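Local coordinates for period circadian protein homolog 2 (Mus musculus, PDB 3GDI) that acts in the mammalian circadian clock as a transcription regulator and probably meets partner proteins through its tandem PAS domains, at residues E197-V200 and L201-L204; P272-D276 and V277-P281; E298-H301 and R302-Q306. All blocks are in the same frame, centred on the assembly; numbering follows the deposited sequence.

Interaction 1. Residues E197-V200 and L201-L204; sequences ETPV and LVQL
The Pro199 ring meets Val202 at one corner: its CB lies 4.0 Å from Val202 CG2. The rest of the contact is made largely by peptide groups. Gln203 N donates to Val200 O at 3.1 Å. The bond is bent, with 135° at the hydrogen. A second bond, from Val202 N to Pro199 O at 3.3 Å, is weak. Both span three residues, as does the bond from Leu204 N to Leu201 O at 3.2 Å. That is the spacing of 3-10 turns. The segment 197-204 is thus a loop that winds into the short helix 200-203 of the second PAS domain, between helices 192-195 and 209-221.

Val200 O also carries apolar company. Leu204 CD1 stands 3.7 Å from it, and Gln203 CB is equally near. Val202 CB comes 3.5 Å from Pro199 O. Val200 holds CG1 anti to its backbone N (chi1 169°), and this methyl lies 4.2 Å from Leu201 CD1.

The Leu201 side chain packs on helix 291-303, against Val293, Leu296 and Ile300, while Pro199 packs on Tyr80 of the second subunit. Val200 and Gln203 touch Phe177 of strand 177-180, and the Gln203 side chain, bent at chi2 (-56°), also touches Phe234 and Tyr190. Val202 O accepts from Arg235, and Arg209 adds weak bonds to the carbonyls of Leu201, Val202 and Leu204.

Bent and partly weak turn bonds, in a contact whose residues are buried, are consistent with a turn held by apolar packing and by arginine bonds to its carbonyls as well as by its own backbone bonds.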
loop_
_atom_site.group_PDB
_atom_site.type_symbol
_atom_site.label_atom_id
_atom_site.label_comp_id
_atom_site.label_asym_id
_atom_site.label_seq_id
_atom_site.Cartn_x
_atom_site.Cartn_y
_atom_site.Cartn_z
ATOM N N GLU A 197 -3.056 6.737 0.330
ATOM C CA GLU A 197 -3.579 6.858 1.693
ATOM C C GLU A 197 -4.203 8.209 2.038
ATOM O O GLU A 197 -4.420 8.510 3.218
ATOM C CB GLU A 197 -2.485 6.554 2.724
ATOM C CG GLU A 197 -1.838 5.180 2.599
ATOM C CD GLU A 197 -2.738 4.055 3.058
ATOM O OE1 GLU A 197 -2.233 2.922 3.196
ATOM O OE2 GLU A 197 -3.943 4.296 3.277
ATOM N N THR A 198 -4.489 9.028 1.031
ATOM C CA THR A 198 -5.111 10.321 1.289
ATOM C C THR A 198 -6.535 10.304 0.732
ATOM O O THR A 198 -6.846 9.520 -0.165
ATOM C CB THR A 198 -4.294 11.468 0.659
ATOM O OG1 THR A 198 -4.494 11.493 -0.759
ATOM C CG2 THR A 198 -2.807 11.270 0.942
ATOM N N PRO A 199 -7.420 11.175 1.251
ATOM C CA PRO A 199 -8.803 11.204 0.765
ATOM C C PRO A 199 -8.922 11.501 -0.713
ATOM O O PRO A 199 -8.360 12.467 -1.209
ATOM C CB PRO A 199 -9.461 12.301 1.616
ATOM C CG PRO A 199 -8.633 12.320 2.878
ATOM C CD PRO A 199 -7.226 12.184 2.310
ATOM N N VAL A 200 -9.666 10.656 -1.405
ATOM C CA VAL A 200 -9.919 10.825 -2.823
ATOM C C VAL A 200 -10.649 12.144 -3.034
ATOM O O VAL A 200 -10.299 12.931 -3.908
ATOM C CB VAL A 200 -10.829 9.698 -3.334
ATOM C CG1 VAL A 200 -11.326 10.007 -4.740
ATOM C CG2 VAL A 200 -10.081 8.377 -3.282
ATOM N N LEU A 201 -11.671 12.372 -2.217
ATOM C CA LEU A 201 -12.500 13.565 -2.307
ATOM C C LEU A 201 -11.775 14.893 -2.172
ATOM O O LEU A 201 -12.236 15.910 -2.684
ATOM C CB LEU A 201 -13.621 13.487 -1.271
ATOM C CG LEU A 201 -14.922 12.873 -1.785
ATOM C CD1 LEU A 201 -14.601 11.653 -2.606
ATOM C CD2 LEU A 201 -15.839 12.522 -0.620
ATOM N N VAL A 202 -10.646 14.885 -1.476
ATOM C CA VAL A 202 -9.873 16.101 -1.286
ATOM C C VAL A 202 -9.353 16.638 -2.620
ATOM O O VAL A 202 -9.363 17.849 -2.857
ATOM C CB VAL A 202 -8.714 15.849 -0.263
ATOM C CG1 VAL A 202 -7.481 16.662 -0.595
ATOM C CG2 VAL A 202 -9.192 16.228 1.117
ATOM N N GLN A 203 -8.931 15.739 -3.502
ATOM C CA GLN A 203 -8.416 16.138 -4.809
ATOM C C GLN A 203 -9.496 16.615 -5.770
ATOM O O GLN A 203 -9.192 17.214 -6.792
ATOM C CB GLN A 203 -7.676 14.975 -5.464
ATOM C CG GLN A 203 -6.512 14.458 -4.664
ATOM C CD GLN A 203 -5.506 15.537 -4.345
ATOM O OE1 GLN A 203 -5.230 16.405 -5.165
ATOM N NE2 GLN A 203 -4.934 15.474 -3.155
ATOM N N LEU A 204 -10.755 16.345 -5.468
ATOM C CA LEU A 204 -11.818 16.765 -6.369
ATOM C C LEU A 204 -12.235 18.200 -6.116
ATOM O O LEU A 204 -12.115 18.703 -5.005
ATOM C CB LEU A 204 -13.035 15.839 -6.228
ATOM C CG LEU A 204 -13.167 14.634 -7.168
ATOM C CD1 LEU A 204 -11.922 13.775 -7.172
ATOM C CD2 LEU A 204 -14.346 13.820 -6.715
#

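Interaction 2. Residues P272-D276 and V277-P281; sequences PLNED and VFAAP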
loop_
_atom_site.group_PDB
_atom_site.type_symbol
_atom_site.label_atom_id
_atom_site.label_comp_id
_atom_site.label_asym_id
_atom_site.label_seq_id
_atom_site.Cartn_x
_atom_site.Cartn_y
_atom_site.Cartn_z
ATOM N N PRO A 272 -4.443 21.621 -17.522
ATOM C CA PRO A 272 -4.409 22.836 -16.700
ATOM C C PRO A 272 -4.029 24.094 -17.487
ATOM O O PRO A 272 -3.590 24.011 -18.635
ATOM C CB PRO A 272 -3.375 22.489 -15.635
ATOM C CG PRO A 272 -2.365 21.712 -16.423
ATOM C CD PRO A 272 -3.232 20.805 -17.300
ATOM N N LEU A 273 -4.194 25.256 -16.863
ATOM C CA LEU A 273 -3.864 26.514 -17.514
ATOM C C LEU A 273 -2.346 26.678 -17.574
ATOM O O LEU A 273 -1.816 27.215 -18.543
ATOM C CB LEU A 273 -4.497 27.679 -16.751
ATOM C CG LEU A 273 -4.678 28.996 -17.512
ATOM C CD1 LEU A 273 -5.487 28.732 -18.779
ATOM C CD2 LEU A 273 -5.380 30.021 -16.621
ATOM N N ASN A 274 -1.657 26.214 -16.531
ATOM C CA ASN A 274 -0.195 26.269 -16.449
ATOM C C ASN A 274 0.328 24.876 -16.777
ATOM O O ASN A 274 0.083 23.924 -16.035
ATOM C CB ASN A 274 0.257 26.649 -15.040
ATOM C CG ASN A 274 1.776 26.600 -14.878
ATOM O OD1 ASN A 274 2.293 26.584 -13.759
ATOM N ND2 ASN A 274 2.495 26.583 -16.000
ATOM N N GLU A 275 1.065 24.773 -17.878
ATOM C CA GLU A 275 1.602 23.505 -18.353
ATOM C C GLU A 275 2.574 22.745 -17.458
ATOM O O GLU A 275 2.679 21.525 -17.576
ATOM C CB GLU A 275 2.233 23.701 -19.731
ATOM C CG GLU A 275 1.242 24.175 -20.774
ATOM C CD GLU A 275 1.874 24.384 -22.136
ATOM O OE1 GLU A 275 2.899 25.104 -22.220
ATOM O OE2 GLU A 275 1.339 23.830 -23.121
ATOM N N ASP A 276 3.301 23.432 -16.584
ATOM C CA ASP A 276 4.229 22.719 -15.703
ATOM C C ASP A 276 3.422 22.246 -14.506
ATOM O O ASP A 276 3.191 22.996 -13.552
ATOM C CB ASP A 276 5.364 23.622 -15.223
ATOM C CG ASP A 276 6.452 22.843 -14.511
ATOM O OD1 ASP A 276 6.116 21.881 -13.785
ATOM O OD2 ASP A 276 7.641 23.193 -14.669
ATOM N N VAL A 277 2.994 20.993 -14.561
ATOM C CA VAL A 277 2.172 20.431 -13.510
ATOM C C VAL A 277 2.936 20.082 -12.227
ATOM O O VAL A 277 2.330 19.807 -11.189
ATOM C CB VAL A 277 1.418 19.208 -14.055
ATOM C CG1 VAL A 277 2.359 18.030 -14.206
ATOM C CG2 VAL A 277 0.244 18.898 -13.172
ATOM N N PHE A 278 4.265 20.123 -12.288
ATOM C CA PHE A 278 5.090 19.816 -11.121
ATOM C C PHE A 278 5.394 21.027 -10.243
ATOM O O PHE A 278 5.829 20.875 -9.096
ATOM C CB PHE A 278 6.394 19.149 -11.557
ATOM C CG PHE A 278 6.199 17.768 -12.095
ATOM C CD1 PHE A 278 5.763 16.745 -11.259
ATOM C CD2 PHE A 278 6.383 17.500 -13.447
ATOM C CE1 PHE A 278 5.507 15.476 -11.755
ATOM C CE2 PHE A 278 6.131 16.236 -13.953
ATOM C CZ PHE A 278 5.688 15.216 -13.102
ATOM N N ALA A 279 5.165 22.225 -10.774
ATOM C CA ALA A 279 5.403 23.447 -10.014
ATOM C C ALA A 279 4.606 23.368 -8.715
ATOM O O ALA A 279 3.814 22.444 -8.525
ATOM C CB ALA A 279 4.965 24.653 -10.824
ATOM N N ALA A 280 4.812 24.332 -7.823
ATOM C CA ALA A 280 4.100 24.353 -6.549
ATOM C C ALA A 280 2.919 25.313 -6.613
ATOM O O ALA A 280 2.910 26.235 -7.422
ATOM C CB ALA A 280 5.043 24.768 -5.442
ATOM N N PRO A 281 1.896 25.096 -5.769
ATOM C CA PRO A 281 0.710 25.960 -5.740
ATOM C C PRO A 281 0.898 27.173 -4.825
ATOM O O PRO A 281 1.481 27.063 -3.744
ATOM C CB PRO A 281 -0.374 25.023 -5.225
ATOM C CG PRO A 281 0.371 24.220 -4.219
ATOM C CD PRO A 281 1.674 23.891 -4.948
#
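Asp276 reaches forward over the residues that follow it, to the backbone of Phe278 and Ala279. Its CB lies 3.6 Å from Val277 N. With CG anti to the backbone N (chi1 -170°), the carboxylate swings to the carbonyl side of its own residue and over the turn. CG then stands 4.0 Å from Ala279 N. OD1 is the atom that does the gripping. It takes the N-H of Phe278 at 3.0 Å, and the donor meets it nearly along the C-O axis. The bond is bent, 135° at the hydrogen. OD1 also accepts a weak bond from Ala279 N at 3.2 Å. Beside these it rests 3.5 Å from Phe278 CB.

A side-chain oxygen that takes the N-H two residues on makes an Asx turn. Here it is laid over a type I beta turn from Asp276 to Ala279. The backbone bond of that turn, Ala279 N to Asp276 O, is weak at 3.5 Å. Ala279 N is therefore shared between the backbone and side-chain oxygens of Asp276. The negative charge of the carboxylate would probably strengthen its hold on both N-H groups.

Ala279 CB points back at the first half of the loop and sits 3.7 Å from Asp276 O. On the outgoing side, Val277 CG1 lies over one face of the Phe278 ring, toward its rim.

The whole run belongs to the surface loop between strand 259-268 and helix 291-303. Ahead of the turn, Glu275 forms a salt bridge with Arg159 and its carbonyl accepts from Ser153. Both partners lie in the connection between the two PAS domains, between strands 142-150 and 166-171. Asn274 N donates to Glu240.

Interaction 3. Residues E298-H301 and R302-Q306; sequences EQIH and RLLMQ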
loop_
_atom_site.group_PDB
_atom_site.type_symbol
_atom_site.label_atom_id
_atom_site.label_comp_id
_atom_site.label_asym_id
_atom_site.label_seq_id
_atom_site.Cartn_x
_atom_site.Cartn_y
_atom_site.Cartn_z
ATOM N N GLU A 298 -17.405 9.270 5.068
ATOM C CA GLU A 298 -18.006 8.207 5.870
ATOM C C GLU A 298 -19.351 7.772 5.289
ATOM O O GLU A 298 -19.779 6.627 5.452
ATOM C CB GLU A 298 -18.171 8.663 7.328
ATOM C CG GLU A 298 -18.632 7.557 8.283
ATOM C CD GLU A 298 -18.330 7.870 9.751
ATOM O OE1 GLU A 298 -18.660 8.992 10.212
ATOM O OE2 GLU A 298 -17.770 6.989 10.447
ATOM N N GLN A 299 -19.998 8.695 4.592
ATOM C CA GLN A 299 -21.291 8.442 3.974
ATOM C C GLN A 299 -21.138 7.439 2.834
ATOM O O GLN A 299 -21.989 6.575 2.627
ATOM C CB GLN A 299 -21.846 9.762 3.444
ATOM C CG GLN A 299 -23.317 9.770 3.129
ATOM C CD GLN A 299 -23.764 11.117 2.585
ATOM O OE1 GLN A 299 -23.398 12.171 3.123
ATOM N NE2 GLN A 299 -24.561 11.093 1.517
ATOM N N ILE A 300 -20.044 7.566 2.089
ATOM C CA ILE A 300 -19.766 6.677 0.971
ATOM C C ILE A 300 -19.299 5.321 1.497
ATOM O O ILE A 300 -19.776 4.279 1.047
ATOM C CB ILE A 300 -18.680 7.280 0.049
ATOM C CG1 ILE A 300 -19.248 8.489 -0.698
ATOM C CG2 ILE A 300 -18.187 6.242 -0.937
ATOM C CD1 ILE A 300 -18.217 9.278 -1.486
ATOM N N HIS A 301 -18.376 5.338 2.456
ATOM C CA HIS A 301 -17.863 4.102 3.032
ATOM C C HIS A 301 -19.028 3.256 3.544
ATOM O O HIS A 301 -19.068 2.050 3.340
ATOM C CB HIS A 301 -16.915 4.413 4.188
ATOM C CG HIS A 301 -16.101 3.238 4.632
ATOM N ND1 HIS A 301 -15.263 3.282 5.727
ATOM C CD2 HIS A 301 -15.972 1.996 4.111
ATOM C CE1 HIS A 301 -14.652 2.119 5.860
ATOM N NE2 HIS A 301 -15.065 1.320 4.893
ATOM N N ARG A 302 -19.973 3.906 4.218
ATOM C CA ARG A 302 -21.148 3.225 4.743
ATOM C C ARG A 302 -21.823 2.496 3.589
ATOM O O ARG A 302 -22.143 1.315 3.683
ATOM C CB ARG A 302 -22.125 4.237 5.352
ATOM C CG ARG A 302 -23.354 3.595 5.985
ATOM C CD ARG A 302 -24.433 4.617 6.367
ATOM N NE ARG A 302 -25.539 3.971 7.083
ATOM C CZ ARG A 302 -26.683 4.563 7.427
ATOM N NH1 ARG A 302 -26.907 5.839 7.128
ATOM N NH2 ARG A 302 -27.611 3.870 8.081
ATOM N N LEU A 303 -22.026 3.212 2.493
ATOM C CA LEU A 303 -22.657 2.652 1.303
ATOM C C LEU A 303 -21.938 1.396 0.773
ATOM O O LEU A 303 -22.572 0.387 0.475
ATOM C CB LEU A 303 -22.697 3.718 0.205
ATOM C CG LEU A 303 -23.510 3.381 -1.041
ATOM C CD1 LEU A 303 -24.987 3.478 -0.685
ATOM C CD2 LEU A 303 -23.173 4.335 -2.182
ATOM N N LEU A 304 -20.616 1.467 0.657
ATOM C CA LEU A 304 -19.827 0.354 0.144
ATOM C C LEU A 304 -19.707 -0.845 1.080
ATOM O O LEU A 304 -19.060 -1.836 0.743
ATOM C CB LEU A 304 -18.414 0.823 -0.234
ATOM C CG LEU A 304 -18.115 1.682 -1.474
ATOM C CD1 LEU A 304 -19.138 1.459 -2.562
ATOM C CD2 LEU A 304 -18.085 3.122 -1.072
ATOM N N MET A 305 -20.312 -0.764 2.256
ATOM C CA MET A 305 -20.243 -1.879 3.192
ATOM C C MET A 305 -21.296 -2.933 2.857
ATOM O O MET A 305 -21.244 -4.045 3.358
ATOM C CB MET A 305 -20.457 -1.387 4.623
ATOM C CG MET A 305 -19.329 -0.542 5.197
ATOM S SD MET A 305 -17.999 -1.545 5.886
ATOM C CE MET A 305 -16.769 -1.524 4.507
ATOM N N GLN A 306 -22.257 -2.592 2.007
ATOM C CA GLN A 306 -23.303 -3.547 1.655
ATOM C C GLN A 306 -22.887 -4.544 0.589
ATOM O O GLN A 306 -22.252 -4.184 -0.402
ATOM C CB GLN A 306 -24.566 -2.824 1.184
ATOM C CG GLN A 306 -25.191 -1.938 2.245
ATOM C CD GLN A 306 -25.240 -2.612 3.610
ATOM O OE1 GLN A 306 -25.847 -3.676 3.769
ATOM N NE2 GLN A 306 -24.596 -1.997 4.602
#
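His301 and Met305 make the main side-chain contact, four residues apart. The methyl of Met305 stands by the imidazole, with CE 3.3 Å from His301 NE2. The sulfur takes part in a Met-aromatic contact: SD lies 4.8 Å from the ring centroid and 40° off the ring normal, an oblique approach. His301 has CG anti to its backbone N (chi1 -167°), which carries the imidazole off the helix. Met305 bends at chi2 and chi3 and folds back toward it. On the way Met305 CG passes 3.2 Å from His301 O.

Ile300 and Leu304 lie side by side and point the same way, though their closest approach in the model is doubtful.

Behind these side chains is the helical backbone. Arg302 N donates to Glu298 O at 3.0 Å. Leu304 N donates to Ile300 O, also at 3.0 Å. The bond between them in the chain, Leu303 N to Gln299 O, is weak. Past Leu303 the chain leaves the helix. Met305 N bonds to Arg302 O at 3.1 Å, three residues back, and a type I beta turn runs from Leu303 to Gln306. Met305 lies within this turn, and its carbonyl accepts from Lys258.

Around this end the packing is divided. Ile300 and Leu304 press on His216 of helix 209-221, and Leu303 touches Lys217 of the same helix. His301 lies on Pro173 and Asn174, in the loop between strands 166-171 and 177-180. His301 and Met305 also pack on Lys102 and Glu100 of the second subunit, so the end of helix 291-303 sits between its own PAS domain and the partner chain.

The contacts follow one another along the chain in the order 1, 2, 3. Interaction 1 lies where a loop runs into the short helix 200-203 of the second PAS domain. Interaction 2 lies in the loop after strand 259-268, and interaction 3 ends helix 291-303, to which that loop leads. Centres of 1 and 3 are 16 Å apart, and the two touch where Leu201 CD2 comes 4.1 Å from Ile300 CD1. Both also reach the second subunit, so this flank of the domain belongs to the dimer contact. Interaction 2 lies about 34 Å from interaction 3 between centres, near the connection between the PAS domains, and meets no other chain.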